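Local structure of phenolpthiocerol synthesis type-I polyketide synthase ppsA (7AKC) at residues Q272-A277 with H286-I291; D248-P253 with G280-Y285; F25-R30 with V116-V121. The protein probably takes part, here through its acyltransferase domain, in building the lipid core of phthiocerols and phenolphthiocerols from malonyl-CoA or methylmalonyl-CoA extender units. All coordinates share one frame; numbering follows the deposited sequence.

Interaction 1 of 3, residues Q272-A277 with H286-I291. With NA (sodium ion), chain C.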
loop_
_atom_site.group_PDB
_atom_site.type_symbol
_atom_site.label_atom_id
_atom_site.label_comp_id
_atom_site.label_asym_id
_atom_site.label_seq_id
_atom_site.Cartn_x
_atom_site.Cartn_y
_atom_site.Cartn_z
ATOM N N GLN A 272 8.219 -5.456 -5.227
ATOM C CA GLN A 272 8.193 -5.875 -6.624
ATOM C C GLN A 272 7.837 -4.715 -7.529
ATOM O O GLN A 272 8.447 -4.586 -8.587
ATOM C CB GLN A 272 7.185 -7.035 -6.828
ATOM C CG GLN A 272 7.499 -8.336 -6.042
ATOM C CD GLN A 272 6.953 -8.356 -4.621
ATOM O OE1 GLN A 272 6.526 -7.356 -4.054
ATOM N NE2 GLN A 272 6.924 -9.538 -4.037
ATOM N N ALA A 273 6.858 -3.860 -7.133
ATOM C CA ALA A 273 6.505 -2.707 -7.965
ATOM C C ALA A 273 7.646 -1.676 -8.002
ATOM O O ALA A 273 7.996 -1.180 -9.064
ATOM C CB ALA A 273 5.215 -2.055 -7.447
ATOM N N ILE A 274 8.253 -1.362 -6.844
ATOM C CA ILE A 274 9.377 -0.414 -6.800
ATOM C C ILE A 274 10.555 -0.944 -7.665
ATOM O O ILE A 274 11.140 -0.195 -8.440
ATOM C CB ILE A 274 9.834 -0.249 -5.317
ATOM C CG1 ILE A 274 8.763 0.485 -4.467
ATOM C CG2 ILE A 274 11.198 0.482 -5.213
ATOM C CD1 ILE A 274 8.451 1.987 -4.963
ATOM N N ALA A 275 10.911 -2.216 -7.510
ATOM C CA ALA A 275 12.003 -2.826 -8.272
ATOM C C ALA A 275 11.744 -2.734 -9.771
ATOM O O ALA A 275 12.662 -2.479 -10.556
ATOM C CB ALA A 275 12.166 -4.286 -7.873
ATOM N N SER A 276 10.480 -2.929 -10.177
ATOM C CA SER A 276 10.143 -2.861 -11.619
ATOM C C SER A 276 10.324 -1.429 -12.102
ATOM O O SER A 276 10.874 -1.186 -13.181
ATOM C CB SER A 276 8.701 -3.291 -11.839
ATOM O OG SER A 276 8.332 -3.161 -13.204
ATOM N N ALA A 277 9.837 -0.463 -11.322
ATOM C CA ALA A 277 9.991 0.960 -11.691
ATOM C C ALA A 277 11.478 1.323 -11.799
ATOM O O ALA A 277 11.905 1.928 -12.790
ATOM C CB ALA A 277 9.296 1.836 -10.630
ATOM N N HIS A 286 14.168 7.156 -11.630
ATOM C CA HIS A 286 15.189 7.322 -10.609
ATOM C C HIS A 286 14.792 8.216 -9.434
ATOM O O HIS A 286 15.547 8.258 -8.475
ATOM C CB HIS A 286 16.515 7.797 -11.243
ATOM C CG HIS A 286 17.106 6.743 -12.142
ATOM N ND1 HIS A 286 18.089 5.875 -11.692
ATOM C CD2 HIS A 286 16.788 6.416 -13.416
ATOM C CE1 HIS A 286 18.336 5.049 -12.698
ATOM N NE2 HIS A 286 17.575 5.329 -13.760
ATOM N N THR A 287 13.620 8.881 -9.471
ATOM C CA THR A 287 13.188 9.706 -8.340
ATOM C C THR A 287 11.873 9.190 -7.834
ATOM O O THR A 287 10.959 9.005 -8.623
ATOM C CB THR A 287 13.055 11.185 -8.711
ATOM O OG1 THR A 287 14.301 11.664 -9.185
ATOM C CG2 THR A 287 12.581 12.036 -7.522
ATOM N N PHE A 288 11.784 8.906 -6.534
ATOM C CA PHE A 288 10.565 8.393 -5.943
ATOM C C PHE A 288 10.130 9.379 -4.881
ATOM O O PHE A 288 10.930 9.745 -4.021
ATOM C CB PHE A 288 10.809 7.006 -5.323
ATOM C CG PHE A 288 11.045 5.950 -6.381
ATOM C CD1 PHE A 288 12.272 5.840 -7.017
ATOM C CD2 PHE A 288 10.055 5.041 -6.712
ATOM C CE1 PHE A 288 12.471 4.910 -8.032
ATOM C CE2 PHE A 288 10.278 4.068 -7.688
ATOM C CZ PHE A 288 11.487 4.011 -8.342
ATOM N N ILE A 289 8.901 9.870 -4.993
ATOM C CA ILE A 289 8.364 10.844 -4.077
ATOM C C ILE A 289 7.159 10.263 -3.402
ATOM O O ILE A 289 6.174 9.977 -4.063
ATOM C CB ILE A 289 8.023 12.175 -4.793
ATOM C CG1 ILE A 289 9.213 12.678 -5.638
ATOM C CG2 ILE A 289 7.555 13.221 -3.774
ATOM C CD1 ILE A 289 8.943 13.991 -6.447
ATOM N N GLU A 290 7.225 10.097 -2.097
ATOM C CA GLU A 290 6.088 9.614 -1.318
ATOM C C GLU A 290 5.175 10.821 -1.115
ATOM O O GLU A 290 5.644 11.855 -0.647
ATOM C CB GLU A 290 6.572 9.093 0.033
ATOM C CG GLU A 290 5.419 8.606 0.900
ATOM C CD GLU A 290 5.830 8.021 2.234
ATOM O OE1 GLU A 290 6.924 7.422 2.310
ATOM O OE2 GLU A 290 5.065 8.179 3.215
ATOM N N ILE A 291 3.902 10.724 -1.512
ATOM C CA ILE A 291 2.957 11.832 -1.381
ATOM C C ILE A 291 2.199 11.657 -0.089
ATOM O O ILE A 291 1.131 11.037 -0.072
ATOM C CB ILE A 291 2.018 11.938 -2.613
ATOM C CG1 ILE A 291 2.815 11.827 -3.945
ATOM C CG2 ILE A 291 1.209 13.224 -2.568
ATOM C CD1 ILE A 291 3.911 12.880 -4.108
HETATM NA NA NA C . 11.132 -0.018 -15.111
HETATM O O HOH W 1 8.711 0.414 -14.988
#

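Interaction 2 of 3, residues D248-P253 with G280-Y285. With NA (sodium ion), chain C.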
loop_
_atom_site.group_PDB
_atom_site.type_symbol
_atom_site.label_atom_id
_atom_site.label_comp_id
_atom_site.label_asym_id
_atom_site.label_seq_id
_atom_site.Cartn_x
_atom_site.Cartn_y
_atom_site.Cartn_z
ATOM N N ASP A 248 1.997 -10.992 -10.404
ATOM C CA ASP A 248 2.402 -10.821 -11.821
ATOM C C ASP A 248 2.173 -9.361 -12.176
ATOM O O ASP A 248 1.024 -8.956 -12.249
ATOM C CB ASP A 248 1.663 -11.793 -12.744
ATOM C CG ASP A 248 2.018 -11.682 -14.220
ATOM O OD1 ASP A 248 2.985 -10.979 -14.550
ATOM O OD2 ASP A 248 1.320 -12.310 -15.027
ATOM N N LEU A 249 3.253 -8.608 -12.366
ATOM C CA LEU A 249 3.107 -7.153 -12.605
ATOM C C LEU A 249 2.638 -6.895 -14.037
ATOM O O LEU A 249 2.248 -5.781 -14.318
ATOM C CB LEU A 249 4.409 -6.424 -12.282
ATOM C CG LEU A 249 4.958 -6.620 -10.875
ATOM C CD1 LEU A 249 6.393 -6.140 -10.816
ATOM C CD2 LEU A 249 4.120 -5.877 -9.853
ATOM N N HIS A 250 2.592 -7.926 -14.870
ATOM C CA HIS A 250 2.082 -7.763 -16.255
ATOM C C HIS A 250 0.616 -8.170 -16.327
ATOM O O HIS A 250 0.105 -8.326 -17.441
ATOM C CB HIS A 250 3.107 -8.341 -17.232
ATOM C CG HIS A 250 4.382 -7.605 -17.018
ATOM N ND1 HIS A 250 5.396 -8.105 -16.226
ATOM C CD2 HIS A 250 4.747 -6.351 -17.362
ATOM C CE1 HIS A 250 6.360 -7.214 -16.148
ATOM N NE2 HIS A 250 5.986 -6.128 -16.837
ATOM N N THR A 251 -0.018 -8.362 -15.169
ATOM C CA THR A 251 -1.473 -8.571 -15.163
ATOM C C THR A 251 -1.986 -7.155 -15.324
ATOM O O THR A 251 -2.005 -6.466 -14.316
ATOM C CB THR A 251 -1.978 -9.046 -13.795
ATOM O OG1 THR A 251 -1.299 -10.248 -13.433
ATOM C CG2 THR A 251 -3.469 -9.302 -13.763
ATOM N N GLN A 252 -2.228 -6.714 -16.560
ATOM C CA GLN A 252 -2.666 -5.317 -16.798
ATOM C C GLN A 252 -4.050 -5.212 -16.178
ATOM O O GLN A 252 -5.000 -5.694 -16.815
ATOM C CB GLN A 252 -2.743 -5.001 -18.294
ATOM N N PRO A 253 -4.223 -4.570 -15.006
ATOM C CA PRO A 253 -5.503 -4.596 -14.339
ATOM C C PRO A 253 -6.539 -3.543 -14.734
ATOM O O PRO A 253 -6.177 -2.433 -15.044
ATOM C CB PRO A 253 -5.126 -4.318 -12.884
ATOM C CG PRO A 253 -3.856 -3.486 -12.950
ATOM C CD PRO A 253 -3.258 -3.701 -14.325
ATOM N N GLY A 280 15.447 -0.975 -15.810
ATOM C CA GLY A 280 15.329 -0.447 -17.177
ATOM C C GLY A 280 14.174 -1.070 -17.956
ATOM O O GLY A 280 13.757 -0.537 -18.986
ATOM N N ALA A 281 13.649 -2.224 -17.498
ATOM C CA ALA A 281 12.528 -2.887 -18.177
ATOM C C ALA A 281 11.301 -1.997 -18.045
ATOM O O ALA A 281 10.991 -1.550 -16.942
ATOM C CB ALA A 281 12.264 -4.254 -17.567
ATOM N N ASP A 282 10.633 -1.705 -19.201
ATOM C CA ASP A 282 9.508 -0.781 -19.337
ATOM C C ASP A 282 9.938 0.670 -19.032
ATOM O O ASP A 282 9.072 1.514 -18.800
ATOM C CB ASP A 282 8.341 -1.184 -18.414
ATOM C CG ASP A 282 7.945 -2.645 -18.608
ATOM O OD1 ASP A 282 8.078 -3.153 -19.752
ATOM O OD2 ASP A 282 7.556 -3.297 -17.605
ATOM N N GLY A 283 11.246 0.945 -19.028
ATOM C CA GLY A 283 11.760 2.253 -18.689
ATOM C C GLY A 283 12.120 2.356 -17.220
ATOM O O GLY A 283 11.346 1.940 -16.343
ATOM N N ALA A 284 13.273 2.932 -16.931
ATOM C CA ALA A 284 13.708 3.118 -15.543
ATOM C C ALA A 284 13.392 4.508 -15.013
ATOM O O ALA A 284 13.476 5.506 -15.743
ATOM C CB ALA A 284 15.193 2.815 -15.397
ATOM N N TYR A 285 12.992 4.560 -13.739
ATOM C CA TYR A 285 12.669 5.795 -13.029
ATOM C C TYR A 285 13.650 5.927 -11.878
ATOM O O TYR A 285 13.918 4.931 -11.196
ATOM C CB TYR A 285 11.225 5.771 -12.502
ATOM C CG TYR A 285 10.210 5.529 -13.596
ATOM C CD1 TYR A 285 9.942 4.247 -14.048
ATOM C CD2 TYR A 285 9.527 6.584 -14.186
ATOM C CE1 TYR A 285 9.068 4.020 -15.094
ATOM C CE2 TYR A 285 8.631 6.368 -15.222
ATOM C CZ TYR A 285 8.401 5.079 -15.673
ATOM O OH TYR A 285 7.515 4.828 -16.690
HETATM NA NA NA C . 11.132 -0.018 -15.111
HETATM O O HOH W 1 8.711 0.414 -14.988
#

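Interaction 3 of 3, residues F25-R30 with V116-V121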
loop_
_atom_site.group_PDB
_atom_site.type_symbol
_atom_site.label_atom_id
_atom_site.label_comp_id
_atom_site.label_asym_id
_atom_site.label_seq_id
_atom_site.Cartn_x
_atom_site.Cartn_y
_atom_site.Cartn_z
ATOM N N PHE A 25 5.410 8.854 -8.197
ATOM C CA PHE A 25 4.714 9.315 -6.994
ATOM C C PHE A 25 4.220 8.072 -6.306
ATOM O O PHE A 25 3.589 7.233 -6.938
ATOM C CB PHE A 25 3.552 10.260 -7.334
ATOM C CG PHE A 25 3.954 11.705 -7.609
ATOM C CD1 PHE A 25 5.259 12.035 -7.947
ATOM C CD2 PHE A 25 3.028 12.738 -7.501
ATOM C CE1 PHE A 25 5.615 13.361 -8.219
ATOM C CE2 PHE A 25 3.398 14.067 -7.738
ATOM C CZ PHE A 25 4.686 14.376 -8.098
ATOM N N VAL A 26 4.523 7.939 -5.015
ATOM C CA VAL A 26 4.159 6.776 -4.228
ATOM C C VAL A 26 3.090 7.155 -3.200
ATOM O O VAL A 26 3.286 8.095 -2.440
ATOM C CB VAL A 26 5.387 6.122 -3.565
ATOM C CG1 VAL A 26 4.960 4.893 -2.765
ATOM C CG2 VAL A 26 6.458 5.743 -4.613
ATOM N N TYR A 27 1.963 6.428 -3.199
ATOM C CA TYR A 27 0.845 6.699 -2.307
ATOM C C TYR A 27 0.757 5.617 -1.265
ATOM O O TYR A 27 0.489 4.470 -1.613
ATOM C CB TYR A 27 -0.454 6.797 -3.116
ATOM C CG TYR A 27 -0.395 7.977 -4.055
ATOM C CD1 TYR A 27 -0.778 9.243 -3.634
ATOM C CD2 TYR A 27 0.164 7.853 -5.322
ATOM C CE1 TYR A 27 -0.676 10.346 -4.477
ATOM C CE2 TYR A 27 0.342 8.964 -6.150
ATOM C CZ TYR A 27 -0.102 10.206 -5.732
ATOM O OH TYR A 27 0.023 11.292 -6.554
ATOM N N SER A 28 0.993 5.962 0.005
ATOM C CA SER A 28 0.963 4.950 1.060
ATOM C C SER A 28 -0.487 4.605 1.440
ATOM O O SER A 28 -1.391 5.416 1.202
ATOM C CB SER A 28 1.743 5.441 2.275
ATOM O OG SER A 28 1.068 6.492 2.943
ATOM N N GLY A 29 -0.681 3.441 2.073
ATOM C CA GLY A 29 -1.996 2.972 2.497
ATOM C C GLY A 29 -2.533 3.616 3.755
ATOM O O GLY A 29 -3.653 4.139 3.765
ATOM N N ARG A 30 -1.757 3.572 4.834
ATOM C CA ARG A 30 -2.174 4.194 6.090
ATOM C C ARG A 30 -1.018 5.047 6.571
ATOM O O ARG A 30 -0.274 4.644 7.460
ATOM C CB ARG A 30 -2.609 3.140 7.147
ATOM C CG ARG A 30 -3.626 3.650 8.210
ATOM C CD ARG A 30 -2.992 4.646 9.152
ATOM N NE ARG A 30 -3.791 4.983 10.338
ATOM C CZ ARG A 30 -3.467 5.948 11.197
ATOM N NH1 ARG A 30 -2.376 6.684 11.002
ATOM N NH2 ARG A 30 -4.241 6.197 12.247
ATOM N N VAL A 116 -5.903 3.219 -4.390
ATOM C CA VAL A 116 -7.073 3.998 -4.856
ATOM C C VAL A 116 -6.605 5.381 -5.320
ATOM O O VAL A 116 -6.919 5.795 -6.446
ATOM C CB VAL A 116 -8.192 4.124 -3.799
ATOM C CG1 VAL A 116 -9.248 5.142 -4.243
ATOM C CG2 VAL A 116 -8.837 2.780 -3.548
ATOM N N ALA A 117 -5.830 6.086 -4.474
ATOM C CA ALA A 117 -5.371 7.435 -4.837
ATOM C C ALA A 117 -4.463 7.429 -6.048
ATOM O O ALA A 117 -4.535 8.351 -6.870
ATOM C CB ALA A 117 -4.673 8.090 -3.657
ATOM N N ALA A 118 -3.624 6.387 -6.173
ATOM C CA ALA A 118 -2.719 6.224 -7.306
ATOM C C ALA A 118 -3.545 5.988 -8.561
ATOM O O ALA A 118 -3.251 6.596 -9.587
ATOM C CB ALA A 118 -1.759 5.047 -7.073
ATOM N N ALA A 119 -4.614 5.174 -8.490
ATOM C CA ALA A 119 -5.501 4.968 -9.646
ATOM C C ALA A 119 -6.171 6.253 -10.053
ATOM O O ALA A 119 -6.388 6.454 -11.247
ATOM C CB ALA A 119 -6.549 3.907 -9.352
ATOM N N VAL A 120 -6.514 7.134 -9.086
ATOM C CA VAL A 120 -7.121 8.430 -9.414
ATOM C C VAL A 120 -6.108 9.341 -10.117
ATOM O O VAL A 120 -6.448 9.971 -11.122
ATOM C CB VAL A 120 -7.723 9.121 -8.165
ATOM C CG1 VAL A 120 -8.167 10.550 -8.476
ATOM C CG2 VAL A 120 -8.891 8.320 -7.617
ATOM N N VAL A 121 -4.885 9.447 -9.569
ATOM C CA VAL A 121 -3.844 10.303 -10.150
ATOM C C VAL A 121 -3.427 9.821 -11.544
ATOM O O VAL A 121 -3.162 10.640 -12.430
ATOM C CB VAL A 121 -2.642 10.480 -9.199
ATOM C CG1 VAL A 121 -1.482 11.189 -9.891
ATOM C CG2 VAL A 121 -3.059 11.240 -7.952
#

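Interaction 1 of 3, residues Q272-A277 with H286-I291
The Phe-288 ring is met at its edge by the methyl of Ala-277, which lies near the ring plane, while Ile-274 CD1 approaches the CD2-CE2 side of the ring obliquely. This is helix-on-sheet packing in the α/β core of the acyltransferase domain: helix 270-278 runs over strand 287-290 of the central parallel sheet, and the chain passes from one to the other through a short loop. Ala-277 CB sits 3.8 Å from both Phe-288 CE2 and Phe-288 CZ. Ile-274 CD1 is 3.9 Å from Phe-288 CD2 and equally close to Phe-288 CE2, making CE2 the ring atom that both helix residues share. All of this is apolar van der Waals contact, buried, with no hydrogen bond between the two segments.

Ile-274 and Phe-288 run antiparallel to one another, side by side. In Ile-274 the longer branch starts beside the backbone N (chi1 -68°), and a second twist about CB-CG1 (chi2 -62°) brings CD1 down to the ring although the CB itself does not point at the strand. Ile-301, Thr-304 and Leu-305 of helix 298-308 pack against Ile-274 as well, and Leu-305 and Val-24 also touch Phe-288, so the aromatic ring is wedged between two helices and the adjoining strand.

One turn of the helix, closed by Ala-277 N to Ala-273 O (3.0 Å), carries the methyl that meets the ring. Just before that methyl the backbone serves a quite different purpose: the carbonyl oxygen Ser-276 O is bonded to a sodium ion at 2.3 Å, and a water O lies 2.5 Å from the same ion; Ser-279, Ala-281 and Gly-283 supply the other carbonyl oxygens.

Interaction 2 of 3, residues D248-P253 with G280-Y285
His-250 and Asp-282 reach out from two surface turns and meet in a single polar contact. The imidazole offers its edge: His-250 NE2 points its N-H almost straight (169°) at Asp-282 OD2, which lies in the ring plane. His-250 NE2 to Asp-282 OD2 measures 3.3 Å, so the bond is weak, and the carboxylate is turned 71° from the ring. His-250 CG, anti to the carbonyl carbon and beside the backbone N (chi1 -59°), carries the imidazole across. Both side chains are exposed, and little surface is buried between the segments, so this is the loose, solvent side of the arrangement.

The ordered part lies within each turn. In 248-253, a type I turn from Asp-248 to Thr-251, Asp-248 O is gripped from one face of its plane by two donors of Thr-251, N and OG1. Thr-251 OG1 lies 2.9 Å from Asp-248 O. Asp-248 OD1 takes the backbone N of His-250 from above the carboxylate plane at 3.1 Å, an Asx turn.

On the other side, Gly-280 to Gly-283 form a type II turn closed by Gly-283 N to Gly-280 O at 2.9 Å. The turn gives a sodium ion two of its ligands, Ala-281 O at 2.4 Å and Gly-283 O at 2.3 Å, and Ser-276 O and Ser-279 O add two more carbonyls. A water bound to the ion lies at the edge of the Tyr-285 ring, in its plane. The arrangement is characteristic of a monovalent-cation site built from main-chain carbonyls, at the C-terminal end of helix 270-278 and in the turn that follows it.

Interaction 3 of 3, residues F25-R30 with V116-V121
Tyr-27 carries this contact: its ring packs against helix 115-121 and meets Ala-117, Ala-118 and Val-121, with no hydrogen bond between the segments. The ring root lies against the two alanines, Tyr-27 CD2 at 3.8 Å from Ala-118 CB and Tyr-27 CD1 at 4.1 Å from Ala-117 CB. Small side chains here let the helix come close, the CA atoms of Tyr-27 and Ala-118 being 6.2 Å apart.

Val-121, one turn further along, takes the phenol end. The tyrosine and valine side chains cross at about a right angle, and Val-121 CG2 reaches 3.4 Å from Tyr-27 OH and 3.8 Å from Tyr-27 CZ. That methyl stands anti to the valine's own carbonyl carbon, whereas CG1, anti to the backbone N (chi1 171°), stays somewhat farther from the hydroxyl. All three helix residues approach the ring obliquely. The buried hydroxyl finds its polar partner outside the contact, in a hydrogen bond with Thr-95 OG1 of helix 79-100, and it also lies in the plane of the Phe-25 ring, at that ring's edge.

The N-to-C directions of strand 25-27 and helix 116-121 are 144° apart, their axes approaching to 8.2 Å. Ala-118 also touches the Gly-110 to Gly-114 turn, a probable nucleophile elbow of the GxSxG kind. Strand 23-27 lies between 107-110 and 287-290 in the parallel sheet; Val-108 packs against Tyr-27, Ala-118 and Val-121, and Ile-88 and Gln-91 of helix 79-100 touch Ala-117.

Interactions 1 and 2 share a sodium ion and its water, and their centres are about 11 Å apart. The loop that supplies ligands to the ion is tied back to the helix by a probable hydrogen bond from Tyr-285 N to Ala-277 O (3.0 Å), while Leu-249 CD1 packs on Ser-276 CB. Interaction 1 joins interaction 3 through the sheet: Val-26 N meets Ile-289 O at 2.8 Å and Val-26 O meets Ile-291 N at 2.9 Å. Interactions 2 and 3 do not touch, their nearest atoms about 8 Å apart. Interaction 3 adjoins the probable nucleophile elbow, whereas interaction 2 lies at the surface, its centre about 17 Å from that of interaction 3.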